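Local coordinates for protein GH3 beta-N-acetylglucosaminidase (Paenibacillaceae, PDB 6K5J) that hydrolyses terminal beta-linked N-acetylglucosamine residues, as a beta-N-acetylglucosaminidase of glycoside hydrolase family 3, at residues V451-Y456 / V477-A482; K36-D41 / Q68-S73; V227-V232 / P243-S248; G156-V161 / D209-A214. All coordinates share one frame; numbering follows the deposited sequence.

Contact 1: residues V451-Y456 / V477-A482; sequences VVVVSY and VQLIVA
V451 and I480 meet through the backbone, I480 N giving a bond of 2.9 Å to V451 O. V451 N in turn donates to Q478 O, V453 N to I480 O, A482 N to V453 O and S455 N to A482 O. The last is bent, its N-H...O angle 144°. V451, V453, L479 and V481 share one face of the sheet. There L479 bridges two valines: its CD1 lies 3.7 Å from V453 CG2 and 4.0 Å from V451 CG1. CG of L479 is anti to the backbone N (chi1 171°), and chi2 of 69° then sets CD1 against the two valines. V451 CG2 packs on V477 CG1 at 3.8 Å. The bonding is that of parallel strands, 22° apart in direction, and with helix 462-472 they form a beta-alpha-beta unit within a mixed six-stranded sheet. That helix lies against the face of V453, L479 and V481, through L471, A472 and I468. On the other face, V452, I480 and A482 rest on L517 and L513 of helix 507-517. Farther out, S455 OG is hydrogen-bonded to D489, and Q478 OE1 to S449.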
loop_
_atom_site.group_PDB
_atom_site.type_symbol
_atom_site.label_atom_id
_atom_site.label_comp_id
_atom_site.label_asym_id
_atom_site.label_seq_id
_atom_site.Cartn_x
_atom_site.Cartn_y
_atom_site.Cartn_z
ATOM N N VAL A 451 -23.565 21.401 5.280
ATOM C CA VAL A 451 -22.372 21.160 4.476
ATOM C C VAL A 451 -21.570 20.022 5.097
ATOM O O VAL A 451 -21.274 20.049 6.297
ATOM C CB VAL A 451 -21.501 22.423 4.355
ATOM C CG1 VAL A 451 -20.277 22.126 3.487
ATOM C CG2 VAL A 451 -22.314 23.585 3.759
ATOM N N VAL A 452 -21.233 19.023 4.285
ATOM C CA VAL A 452 -20.273 17.986 4.653
ATOM C C VAL A 452 -19.079 18.120 3.723
ATOM O O VAL A 452 -19.201 17.884 2.514
ATOM C CB VAL A 452 -20.853 16.566 4.548
ATOM C CG1 VAL A 452 -19.800 15.544 5.024
ATOM C CG2 VAL A 452 -22.153 16.421 5.331
ATOM N N VAL A 453 -17.922 18.455 4.276
ATOM C CA VAL A 453 -16.688 18.413 3.504
ATOM C C VAL A 453 -16.009 17.083 3.771
ATOM O O VAL A 453 -15.718 16.746 4.927
ATOM C CB VAL A 453 -15.744 19.572 3.850
ATOM C CG1 VAL A 453 -14.449 19.429 3.035
ATOM C CG2 VAL A 453 -16.415 20.893 3.570
ATOM N N VAL A 454 -15.771 16.327 2.709
ATOM C CA VAL A 454 -14.870 15.186 2.772
ATOM C C VAL A 454 -13.464 15.736 2.553
ATOM O O VAL A 454 -13.155 16.267 1.482
ATOM C CB VAL A 454 -15.239 14.120 1.735
ATOM C CG1 VAL A 454 -14.249 12.976 1.790
ATOM C CG2 VAL A 454 -16.644 13.591 1.995
ATOM N N SER A 455 -12.622 15.668 3.584
ATOM C CA SER A 455 -11.253 16.136 3.435
ATOM C C SER A 455 -10.352 14.995 2.963
ATOM O O SER A 455 -10.664 13.812 3.110
ATOM C CB SER A 455 -10.724 16.747 4.742
ATOM O OG SER A 455 -10.501 15.776 5.753
ATOM N N TYR A 456 -9.231 15.372 2.358
ATOM C CA TYR A 456 -8.306 14.396 1.787
ATOM C C TYR A 456 -6.901 14.959 1.985
ATOM O O TYR A 456 -6.446 15.798 1.202
ATOM C CB TYR A 456 -8.632 14.136 0.319
ATOM C CG TYR A 456 -7.841 13.022 -0.339
ATOM C CD1 TYR A 456 -6.496 13.181 -0.642
ATOM C CD2 TYR A 456 -8.449 11.817 -0.680
ATOM C CE1 TYR A 456 -5.770 12.162 -1.250
ATOM C CE2 TYR A 456 -7.730 10.801 -1.300
ATOM C CZ TYR A 456 -6.399 10.981 -1.581
ATOM O OH TYR A 456 -5.690 9.973 -2.194
ATOM N N VAL A 477 -23.714 28.214 8.660
ATOM C CA VAL A 477 -23.360 26.916 8.099
ATOM C C VAL A 477 -23.261 25.911 9.239
ATOM O O VAL A 477 -22.668 26.204 10.284
ATOM C CB VAL A 477 -22.037 26.985 7.308
ATOM C CG1 VAL A 477 -21.547 25.580 6.925
ATOM C CG2 VAL A 477 -22.194 27.854 6.070
ATOM N N GLN A 478 -23.857 24.736 9.047
ATOM C CA GLN A 478 -23.648 23.592 9.932
ATOM C C GLN A 478 -22.698 22.651 9.199
ATOM O O GLN A 478 -23.104 21.934 8.279
ATOM C CB GLN A 478 -24.964 22.911 10.294
ATOM C CG GLN A 478 -25.866 23.737 11.212
ATOM C CD GLN A 478 -26.651 24.797 10.459
ATOM O OE1 GLN A 478 -27.347 24.495 9.483
ATOM N NE2 GLN A 478 -26.540 26.051 10.904
ATOM N N LEU A 479 -21.425 22.690 9.586
ATOM C CA LEU A 479 -20.350 22.012 8.870
ATOM C C LEU A 479 -19.965 20.726 9.593
ATOM O O LEU A 479 -19.715 20.743 10.802
ATOM C CB LEU A 479 -19.126 22.919 8.759
ATOM C CG LEU A 479 -17.851 22.258 8.214
ATOM C CD1 LEU A 479 -18.035 21.933 6.744
ATOM C CD2 LEU A 479 -16.646 23.180 8.422
ATOM N N ILE A 480 -19.922 19.619 8.851
ATOM C CA ILE A 480 -19.302 18.373 9.292
ATOM C C ILE A 480 -18.107 18.107 8.383
ATOM O O ILE A 480 -18.211 18.244 7.160
ATOM C CB ILE A 480 -20.286 17.185 9.231
ATOM C CG1 ILE A 480 -21.442 17.366 10.215
ATOM C CG2 ILE A 480 -19.569 15.846 9.488
ATOM C CD1 ILE A 480 -22.595 16.375 9.970
ATOM N N VAL A 481 -16.981 17.706 8.962
ATOM C CA VAL A 481 -15.815 17.293 8.186
ATOM C C VAL A 481 -15.596 15.799 8.411
ATOM O O VAL A 481 -15.645 15.319 9.549
ATOM C CB VAL A 481 -14.569 18.114 8.559
ATOM C CG1 VAL A 481 -13.358 17.692 7.708
ATOM C CG2 VAL A 481 -14.848 19.595 8.367
ATOM N N ALA A 482 -15.382 15.065 7.325
ATOM C CA ALA A 482 -15.062 13.645 7.375
ATOM C C ALA A 482 -13.808 13.428 6.545
ATOM O O ALA A 482 -13.815 13.680 5.338
ATOM C CB ALA A 482 -16.223 12.797 6.847
#

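Contact 2: residues K36-D41 / Q68-S73; sequences KLITED and QIAAES
T39 and I69 approach through their CG2 methyls, 3.6 Å apart, with the two side chains crossing at a slant. I38 meets I69 differently, the pair lying at about a right angle with their CG2 atoms 3.8 Å apart. The I69 methyl therefore sits against two consecutive residues of helix 32-39. I38 CG2, anti to its own backbone N (chi1 -67° for CG1), also lies against the next residue, 3.6 Å from A70 CA and 3.7 Å from A70 CB. The small alanine lets this methyl lie directly against the main chain.

S73 closes the contact at the C-terminal end of helix 56-72. Its OG stands between the backbone N and carbonyl carbon (chi1 61°), a rotation that turns the hydroxyl back to donate to I69 O at 2.7 Å; N75 ND2 is a second partner. S73 OG lies 3.6 Å from T39 CG2, a van der Waals contact with a methyl; T39 OG1 is hydrogen-bonded to R35 O within its own helix. An alanine in place of S73 is likely to leave I69 O without this hydroxyl donor and N75 without its mate, while weakening the packing on the T39 methyl.

The contact thus joins the C-terminal ends of helices 32-39 and 56-72, which precede the adjacent parallel strands 45-47 and 79-81, consistent with neighbouring helices of the TIM-barrel-clan fold of the family 3 N-terminal region. V43 and L78 pack on I38, A30 packs on I69, and helix 302-317 packs on L37 of helix 32-39 and on D41 just beyond it.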
loop_
_atom_site.group_PDB
_atom_site.type_symbol
_atom_site.label_atom_id
_atom_site.label_comp_id
_atom_site.label_asym_id
_atom_site.label_seq_id
_atom_site.Cartn_x
_atom_site.Cartn_y
_atom_site.Cartn_z
ATOM N N LYS A 36 12.065 -10.449 -23.602
ATOM C CA LYS A 36 13.524 -10.488 -23.515
ATOM C C LYS A 36 13.994 -10.610 -22.065
ATOM O O LYS A 36 14.967 -11.320 -21.774
ATOM C CB LYS A 36 14.112 -9.239 -24.183
ATOM C CG LYS A 36 14.074 -9.337 -25.726
ATOM C CD LYS A 36 14.862 -8.240 -26.464
ATOM C CE LYS A 36 15.968 -8.831 -27.327
ATOM N NZ LYS A 36 15.656 -8.955 -28.773
ATOM N N LEU A 37 13.318 -9.922 -21.141
ATOM C CA LEU A 37 13.641 -10.073 -19.725
ATOM C C LEU A 37 13.513 -11.528 -19.290
ATOM O O LEU A 37 14.356 -12.041 -18.544
ATOM C CB LEU A 37 12.727 -9.186 -18.876
ATOM C CG LEU A 37 12.958 -7.666 -18.903
ATOM C CD1 LEU A 37 11.788 -6.938 -18.260
ATOM C CD2 LEU A 37 14.251 -7.316 -18.218
ATOM N N ILE A 38 12.466 -12.208 -19.751
ATOM C CA ILE A 38 12.233 -13.584 -19.335
ATOM C C ILE A 38 13.170 -14.537 -20.064
ATOM O O ILE A 38 13.841 -15.360 -19.436
ATOM C CB ILE A 38 10.760 -13.969 -19.552
ATOM C CG1 ILE A 38 9.846 -13.169 -18.620
ATOM C CG2 ILE A 38 10.576 -15.473 -19.342
ATOM C CD1 ILE A 38 8.368 -13.255 -19.014
ATOM N N THR A 39 13.231 -14.442 -21.400
ATOM C CA THR A 39 13.944 -15.455 -22.180
ATOM C C THR A 39 15.436 -15.171 -22.291
ATOM O O THR A 39 16.235 -16.110 -22.339
ATOM C CB THR A 39 13.343 -15.577 -23.581
ATOM O OG1 THR A 39 13.608 -14.383 -24.326
ATOM C CG2 THR A 39 11.837 -15.811 -23.502
ATOM N N GLU A 40 15.841 -13.908 -22.331
ATOM C CA GLU A 40 17.254 -13.591 -22.486
ATOM C C GLU A 40 17.928 -13.215 -21.179
ATOM O O GLU A 40 19.079 -13.588 -20.959
ATOM C CB GLU A 40 17.431 -12.466 -23.505
ATOM C CG GLU A 40 16.839 -12.855 -24.855
ATOM C CD GLU A 40 17.011 -11.788 -25.911
ATOM O OE1 GLU A 40 17.806 -10.847 -25.688
ATOM O OE2 GLU A 40 16.349 -11.895 -26.969
ATOM N N ASP A 41 17.241 -12.500 -20.296
ATOM C CA ASP A 41 17.842 -12.132 -19.025
ATOM C C ASP A 41 17.433 -13.055 -17.885
ATOM O O ASP A 41 17.974 -12.924 -16.787
ATOM C CB ASP A 41 17.493 -10.684 -18.686
ATOM C CG ASP A 41 17.968 -9.711 -19.764
ATOM O OD1 ASP A 41 19.149 -9.805 -20.161
ATOM O OD2 ASP A 41 17.165 -8.868 -20.211
ATOM N N GLN A 68 3.846 -18.917 -19.623
ATOM C CA GLN A 68 4.069 -19.731 -20.813
ATOM C C GLN A 68 5.367 -19.347 -21.507
ATOM O O GLN A 68 6.099 -20.217 -21.988
ATOM C CB GLN A 68 2.882 -19.584 -21.762
ATOM C CG GLN A 68 3.018 -20.343 -23.067
ATOM C CD GLN A 68 1.811 -20.123 -23.958
ATOM O OE1 GLN A 68 1.038 -19.182 -23.748
ATOM N NE2 GLN A 68 1.641 -20.983 -24.957
ATOM N N ILE A 69 5.661 -18.046 -21.571
ATOM C CA ILE A 69 6.915 -17.586 -22.162
ATOM C C ILE A 69 8.097 -18.156 -21.398
ATOM O O ILE A 69 9.093 -18.591 -21.994
ATOM C CB ILE A 69 6.949 -16.044 -22.199
ATOM C CG1 ILE A 69 5.966 -15.519 -23.253
ATOM C CG2 ILE A 69 8.364 -15.521 -22.457
ATOM C CD1 ILE A 69 5.655 -14.015 -23.138
ATOM N N ALA A 70 8.008 -18.169 -20.066
ATOM C CA ALA A 70 9.089 -18.744 -19.279
ATOM C C ALA A 70 9.163 -20.253 -19.478
ATOM O O ALA A 70 10.256 -20.809 -19.628
ATOM C CB ALA A 70 8.914 -18.406 -17.799
ATOM N N ALA A 71 8.013 -20.929 -19.486
ATOM C CA ALA A 71 8.022 -22.387 -19.590
ATOM C C ALA A 71 8.584 -22.828 -20.931
ATOM O O ALA A 71 9.435 -23.723 -21.000
ATOM C CB ALA A 71 6.615 -22.947 -19.386
ATOM N N GLU A 72 8.138 -22.183 -22.012
ATOM C CA GLU A 72 8.541 -22.582 -23.352
ATOM C C GLU A 72 9.992 -22.244 -23.661
ATOM O O GLU A 72 10.545 -22.791 -24.620
ATOM C CB GLU A 72 7.613 -21.936 -24.378
ATOM C CG GLU A 72 6.212 -22.532 -24.347
ATOM C CD GLU A 72 5.269 -21.895 -25.340
ATOM O OE1 GLU A 72 5.657 -20.902 -25.999
ATOM O OE2 GLU A 72 4.133 -22.390 -25.455
ATOM N N SER A 73 10.620 -21.366 -22.879
ATOM C CA SER A 73 12.037 -21.046 -23.018
ATOM C C SER A 73 12.895 -21.720 -21.953
ATOM O O SER A 73 14.058 -21.339 -21.776
ATOM C CB SER A 73 12.244 -19.527 -22.987
ATOM O OG SER A 73 11.804 -18.969 -21.752
HETATM O O HOH W 1 16.090 -18.645 -22.390
#

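Contact 3: residues V227-V232 / P243-S248; sequences VMTAHV and PATLSS
T245 and H231 meet through the threonine side chain, which can be followed outward from CB. T245 CB lies in the plane of the imidazole at its edge, 3.4 Å from H231 ND1, and is equally near T229 OG1. Beyond it, OG1 is anti to the carbonyl carbon (chi1 -58°), a rotation that places it between two close partners: H231 ND1 and T229 OG1, each 2.7 Å from T245 OG1. On the other branch, T245 CG2 rests 3.6 Å from T229 OG1 and 3.7 Å from H231 CE1. A phenylalanine in place of H231 would probably leave T245 OG1 without its nitrogen partner and the main-chain oxygen of the modified residue at position 269 without the NE2 bond.

Backbone bonds reinforce the approach: A244 N donates to V232 O at 2.9 Å, and T245 N gives a weak bond to A230 O. H231 is the centre of an inverse gamma turn, which bends the chain just past the strand, while P243 CB packs 3.6 Å from H231 C.

The contact ties the end of strand 226-229, inside a parallel sheet of the TIM-barrel-clan region, to the loop leading into helix 249-258. Helix 273-276 touches H231 and P243, and I251 of helix 249-258 touches T229.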
loop_
_atom_site.group_PDB
_atom_site.type_symbol
_atom_site.label_atom_id
_atom_site.label_comp_id
_atom_site.label_asym_id
_atom_site.label_seq_id
_atom_site.Cartn_x
_atom_site.Cartn_y
_atom_site.Cartn_z
ATOM N N VAL A 227 10.175 -10.446 3.101
ATOM C CA VAL A 227 10.333 -9.179 3.808
ATOM C C VAL A 227 10.939 -8.180 2.820
ATOM O O VAL A 227 11.940 -8.489 2.160
ATOM C CB VAL A 227 11.234 -9.340 5.056
ATOM C CG1 VAL A 227 11.504 -7.991 5.746
ATOM C CG2 VAL A 227 10.622 -10.340 6.053
ATOM N N MET A 228 10.329 -6.997 2.702
ATOM C CA MET A 228 10.876 -5.917 1.886
ATOM C C MET A 228 11.541 -4.872 2.775
ATOM O O MET A 228 11.011 -4.511 3.831
ATOM C CB MET A 228 9.786 -5.252 1.031
ATOM C CG MET A 228 10.246 -3.975 0.306
ATOM S SD MET A 228 8.920 -3.195 -0.660
ATOM C CE MET A 228 8.778 -4.329 -2.039
ATOM N N THR A 229 12.694 -4.369 2.336
ATOM C CA THR A 229 13.457 -3.418 3.133
ATOM C C THR A 229 12.950 -1.990 2.927
ATOM O O THR A 229 12.165 -1.704 2.016
ATOM C CB THR A 229 14.950 -3.495 2.777
ATOM O OG1 THR A 229 15.137 -3.053 1.430
ATOM C CG2 THR A 229 15.459 -4.910 2.903
ATOM N N ALA A 230 13.426 -1.084 3.791
ATOM C CA ALA A 230 13.191 0.352 3.681
ATOM C C ALA A 230 14.473 1.077 3.281
ATOM O O ALA A 230 15.552 0.779 3.808
ATOM C CB ALA A 230 12.698 0.922 5.012
ATOM N N HIS A 231 14.349 2.045 2.364
ATOM C CA HIS A 231 15.471 2.903 1.969
ATOM C C HIS A 231 15.665 4.023 2.996
ATOM O O HIS A 231 15.579 5.211 2.684
ATOM C CB HIS A 231 15.244 3.519 0.594
ATOM C CG HIS A 231 15.043 2.537 -0.525
ATOM N ND1 HIS A 231 15.665 1.305 -0.583
ATOM C CD2 HIS A 231 14.301 2.637 -1.654
ATOM C CE1 HIS A 231 15.305 0.685 -1.694
ATOM N NE2 HIS A 231 14.484 1.475 -2.366
ATOM N N VAL A 232 15.925 3.628 4.242
ATOM C CA VAL A 232 15.941 4.551 5.375
ATOM C C VAL A 232 17.180 4.269 6.221
ATOM O O VAL A 232 17.564 3.110 6.406
ATOM C CB VAL A 232 14.637 4.416 6.202
ATOM C CG1 VAL A 232 14.705 5.207 7.518
ATOM C CG2 VAL A 232 13.426 4.847 5.352
ATOM N N PRO A 243 21.384 3.135 3.710
ATOM C CA PRO A 243 20.013 2.777 4.100
ATOM C C PRO A 243 19.922 1.281 4.374
ATOM O O PRO A 243 20.791 0.500 3.978
ATOM C CB PRO A 243 19.177 3.184 2.883
ATOM C CG PRO A 243 20.123 3.109 1.737
ATOM C CD PRO A 243 21.489 3.471 2.278
ATOM N N ALA A 244 18.853 0.888 5.075
ATOM C CA ALA A 244 18.682 -0.514 5.448
ATOM C C ALA A 244 18.826 -1.436 4.241
ATOM O O ALA A 244 19.410 -2.517 4.345
ATOM C CB ALA A 244 17.319 -0.720 6.110
ATOM N N THR A 245 18.303 -1.013 3.085
ATOM C CA THR A 245 18.394 -1.801 1.859
ATOM C C THR A 245 19.828 -2.172 1.505
ATOM O O THR A 245 20.065 -3.237 0.926
ATOM C CB THR A 245 17.773 -1.013 0.703
ATOM O OG1 THR A 245 16.413 -0.713 1.026
ATOM C CG2 THR A 245 17.821 -1.805 -0.607
ATOM N N LEU A 246 20.790 -1.306 1.818
ATOM C CA LEU A 246 22.185 -1.505 1.449
ATOM C C LEU A 246 23.086 -1.808 2.644
ATOM O O LEU A 246 24.312 -1.741 2.512
ATOM C CB LEU A 246 22.706 -0.267 0.705
ATOM C CG LEU A 246 21.846 0.193 -0.475
ATOM C CD1 LEU A 246 22.498 1.352 -1.229
ATOM C CD2 LEU A 246 21.552 -0.967 -1.434
ATOM N N SER A 247 22.519 -2.151 3.795
ATOM C CA SER A 247 23.275 -2.296 5.036
ATOM C C SER A 247 23.356 -3.757 5.453
ATOM O O SER A 247 22.333 -4.370 5.788
ATOM C CB SER A 247 22.622 -1.488 6.154
ATOM O OG SER A 247 23.117 -1.904 7.410
ATOM N N SER A 248 24.573 -4.314 5.467
ATOM C CA SER A 248 24.707 -5.667 6.000
ATOM C C SER A 248 24.356 -5.710 7.482
ATOM O O SER A 248 23.851 -6.728 7.963
ATOM C CB SER A 248 26.118 -6.213 5.738
ATOM O OG SER A 248 27.107 -5.337 6.243
#

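Contact 4: residues G156-V161 / D209-A214; sequences GTAELV and DRLELA
A158 and A214 touch methyl to methyl, their CB atoms 3.8 Å apart, and this apolar pair allows the first turn of helix 158-174 to come close to the start of helix 213-222. The second apolar contact is made by L211, whose CD1 lies 4.2 Å from A158 CB, with A158 N a van der Waals neighbour at 3.9 Å from this CD1. L211 has CG anti to the backbone N (chi1 -166°), and chi2 of 64° brings CD1 beside A158.

The same A158 methyl also meets main-chain oxygens, R210 O at 3.8 Å and L211 O at 3.9 Å, by van der Waals contact. It is thus set against the bend between helices 205-210 and 213-222, where L211 is the first residue to leave helical backbone angles. Both segments belong to the family 3 N-terminal region, of the TIM-barrel clan, and helices 158-174 and 213-222 precede the adjacent parallel strands 178-184 and 226-229.

Polar bonds stay within each segment or go elsewhere. T157 is the N-cap of helix 158-174, its OG1 accepting a weak bond of 3.3 Å from L160 N. R210 pairs with E206 and also reaches the main-chain oxygen of V535.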
loop_
_atom_site.group_PDB
_atom_site.type_symbol
_atom_site.label_atom_id
_atom_site.label_comp_id
_atom_site.label_asym_id
_atom_site.label_seq_id
_atom_site.Cartn_x
_atom_site.Cartn_y
_atom_site.Cartn_z
ATOM N N GLY A 156 -0.643 3.254 15.256
ATOM C CA GLY A 156 0.525 3.778 15.934
ATOM C C GLY A 156 1.087 2.955 17.075
ATOM O O GLY A 156 1.997 3.432 17.764
ATOM N N THR A 157 0.612 1.731 17.293
ATOM C CA THR A 157 1.191 0.885 18.328
ATOM C C THR A 157 1.688 -0.416 17.723
ATOM O O THR A 157 1.103 -0.943 16.772
ATOM C CB THR A 157 0.200 0.562 19.449
ATOM O OG1 THR A 157 -0.931 -0.121 18.907
ATOM C CG2 THR A 157 -0.239 1.828 20.167
ATOM N N ALA A 158 2.775 -0.932 18.299
ATOM C CA ALA A 158 3.299 -2.219 17.865
ATOM C C ALA A 158 2.271 -3.326 18.059
ATOM O O ALA A 158 2.156 -4.228 17.223
ATOM C CB ALA A 158 4.583 -2.547 18.629
ATOM N N GLU A 159 1.508 -3.267 19.156
ATOM C CA GLU A 159 0.560 -4.337 19.457
ATOM C C GLU A 159 -0.514 -4.446 18.380
ATOM O O GLU A 159 -0.828 -5.545 17.908
ATOM C CB GLU A 159 -0.077 -4.102 20.826
ATOM C CG GLU A 159 -0.896 -5.274 21.329
ATOM C CD GLU A 159 -2.348 -5.246 20.867
ATOM O OE1 GLU A 159 -2.828 -4.187 20.391
ATOM O OE2 GLU A 159 -3.016 -6.297 20.985
ATOM N N LEU A 160 -1.109 -3.314 17.998
ATOM C CA LEU A 160 -2.178 -3.340 17.002
ATOM C C LEU A 160 -1.650 -3.780 15.642
ATOM O O LEU A 160 -2.261 -4.620 14.970
ATOM C CB LEU A 160 -2.830 -1.962 16.897
ATOM C CG LEU A 160 -3.932 -1.877 15.835
ATOM C CD1 LEU A 160 -5.153 -2.645 16.301
ATOM C CD2 LEU A 160 -4.280 -0.419 15.522
ATOM N N VAL A 161 -0.511 -3.222 15.226
ATOM C CA VAL A 161 0.072 -3.563 13.926
ATOM C C VAL A 161 0.467 -5.033 13.878
ATOM O O VAL A 161 0.237 -5.715 12.871
ATOM C CB VAL A 161 1.260 -2.628 13.620
ATOM C CG1 VAL A 161 2.081 -3.141 12.440
ATOM C CG2 VAL A 161 0.760 -1.211 13.324
ATOM N N ASP A 209 13.603 -1.850 19.222
ATOM C CA ASP A 209 13.218 -3.176 19.701
ATOM C C ASP A 209 11.771 -3.206 20.179
ATOM O O ASP A 209 11.070 -4.208 19.992
ATOM C CB ASP A 209 14.131 -3.625 20.847
ATOM C CG ASP A 209 15.516 -4.007 20.379
ATOM O OD1 ASP A 209 15.700 -4.257 19.174
ATOM O OD2 ASP A 209 16.427 -4.053 21.229
ATOM N N ARG A 210 11.311 -2.138 20.815
ATOM C CA ARG A 210 9.970 -2.167 21.383
ATOM C C ARG A 210 8.903 -1.674 20.418
ATOM O O ARG A 210 7.718 -1.958 20.627
ATOM C CB ARG A 210 9.910 -1.334 22.659
ATOM C CG ARG A 210 9.892 0.150 22.440
ATOM C CD ARG A 210 9.689 0.893 23.760
ATOM N NE ARG A 210 10.437 2.143 23.758
ATOM C CZ ARG A 210 9.978 3.286 23.267
ATOM N NH1 ARG A 210 8.752 3.351 22.752
ATOM N NH2 ARG A 210 10.745 4.366 23.295
ATOM N N LEU A 211 9.288 -0.948 19.377
ATOM C CA LEU A 211 8.294 -0.404 18.460
ATOM C C LEU A 211 8.500 -0.969 17.056
ATOM O O LEU A 211 7.881 -1.980 16.706
ATOM C CB LEU A 211 8.350 1.127 18.467
ATOM C CG LEU A 211 7.118 1.757 17.794
ATOM C CD1 LEU A 211 5.861 1.426 18.583
ATOM C CD2 LEU A 211 7.274 3.265 17.623
ATOM N N GLU A 212 9.402 -0.351 16.280
ATOM C CA GLU A 212 9.586 -0.666 14.858
ATOM C C GLU A 212 9.679 -2.169 14.591
ATOM O O GLU A 212 8.966 -2.706 13.737
ATOM C CB GLU A 212 10.851 0.030 14.340
ATOM C CG GLU A 212 10.659 1.473 13.838
ATOM C CD GLU A 212 10.483 2.503 14.958
ATOM O OE1 GLU A 212 10.660 2.158 16.143
ATOM O OE2 GLU A 212 10.172 3.675 14.646
ATOM N N LEU A 213 10.567 -2.865 15.305
ATOM C CA LEU A 213 10.863 -4.265 14.995
ATOM C C LEU A 213 9.774 -5.240 15.441
ATOM O O LEU A 213 9.704 -6.353 14.901
ATOM C CB LEU A 213 12.197 -4.669 15.642
ATOM C CG LEU A 213 13.431 -4.007 15.008
ATOM C CD1 LEU A 213 14.677 -4.233 15.869
ATOM C CD2 LEU A 213 13.662 -4.529 13.594
ATOM N N ALA A 214 8.942 -4.856 16.411
ATOM C CA ALA A 214 8.050 -5.818 17.060
ATOM C C ALA A 214 7.098 -6.517 16.094
ATOM O O ALA A 214 6.987 -7.754 16.161
ATOM C CB ALA A 214 7.288 -5.124 18.201
#

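In the fold
Contacts 2, 3 and 4 all fall within the family 3 N-terminal range, whereas contact 1 belongs to a separate mixed sheet, its centre about 53 Å from that of contact 2 and on the opposite side of the chain's centre. Contacts 3 and 4 are the nearest pair, with centres about 18 Å and nearest atoms about 8 Å apart; helix 213-222 of contact 4 leads in the chain to strand 226-229 of contact 3. M228 of contact 3 touches a modelled N-acetylglucosamine, from which the H231 side chain is about 7 Å. Contact 2 lies farther off, its centre about 30 Å from that of contact 3.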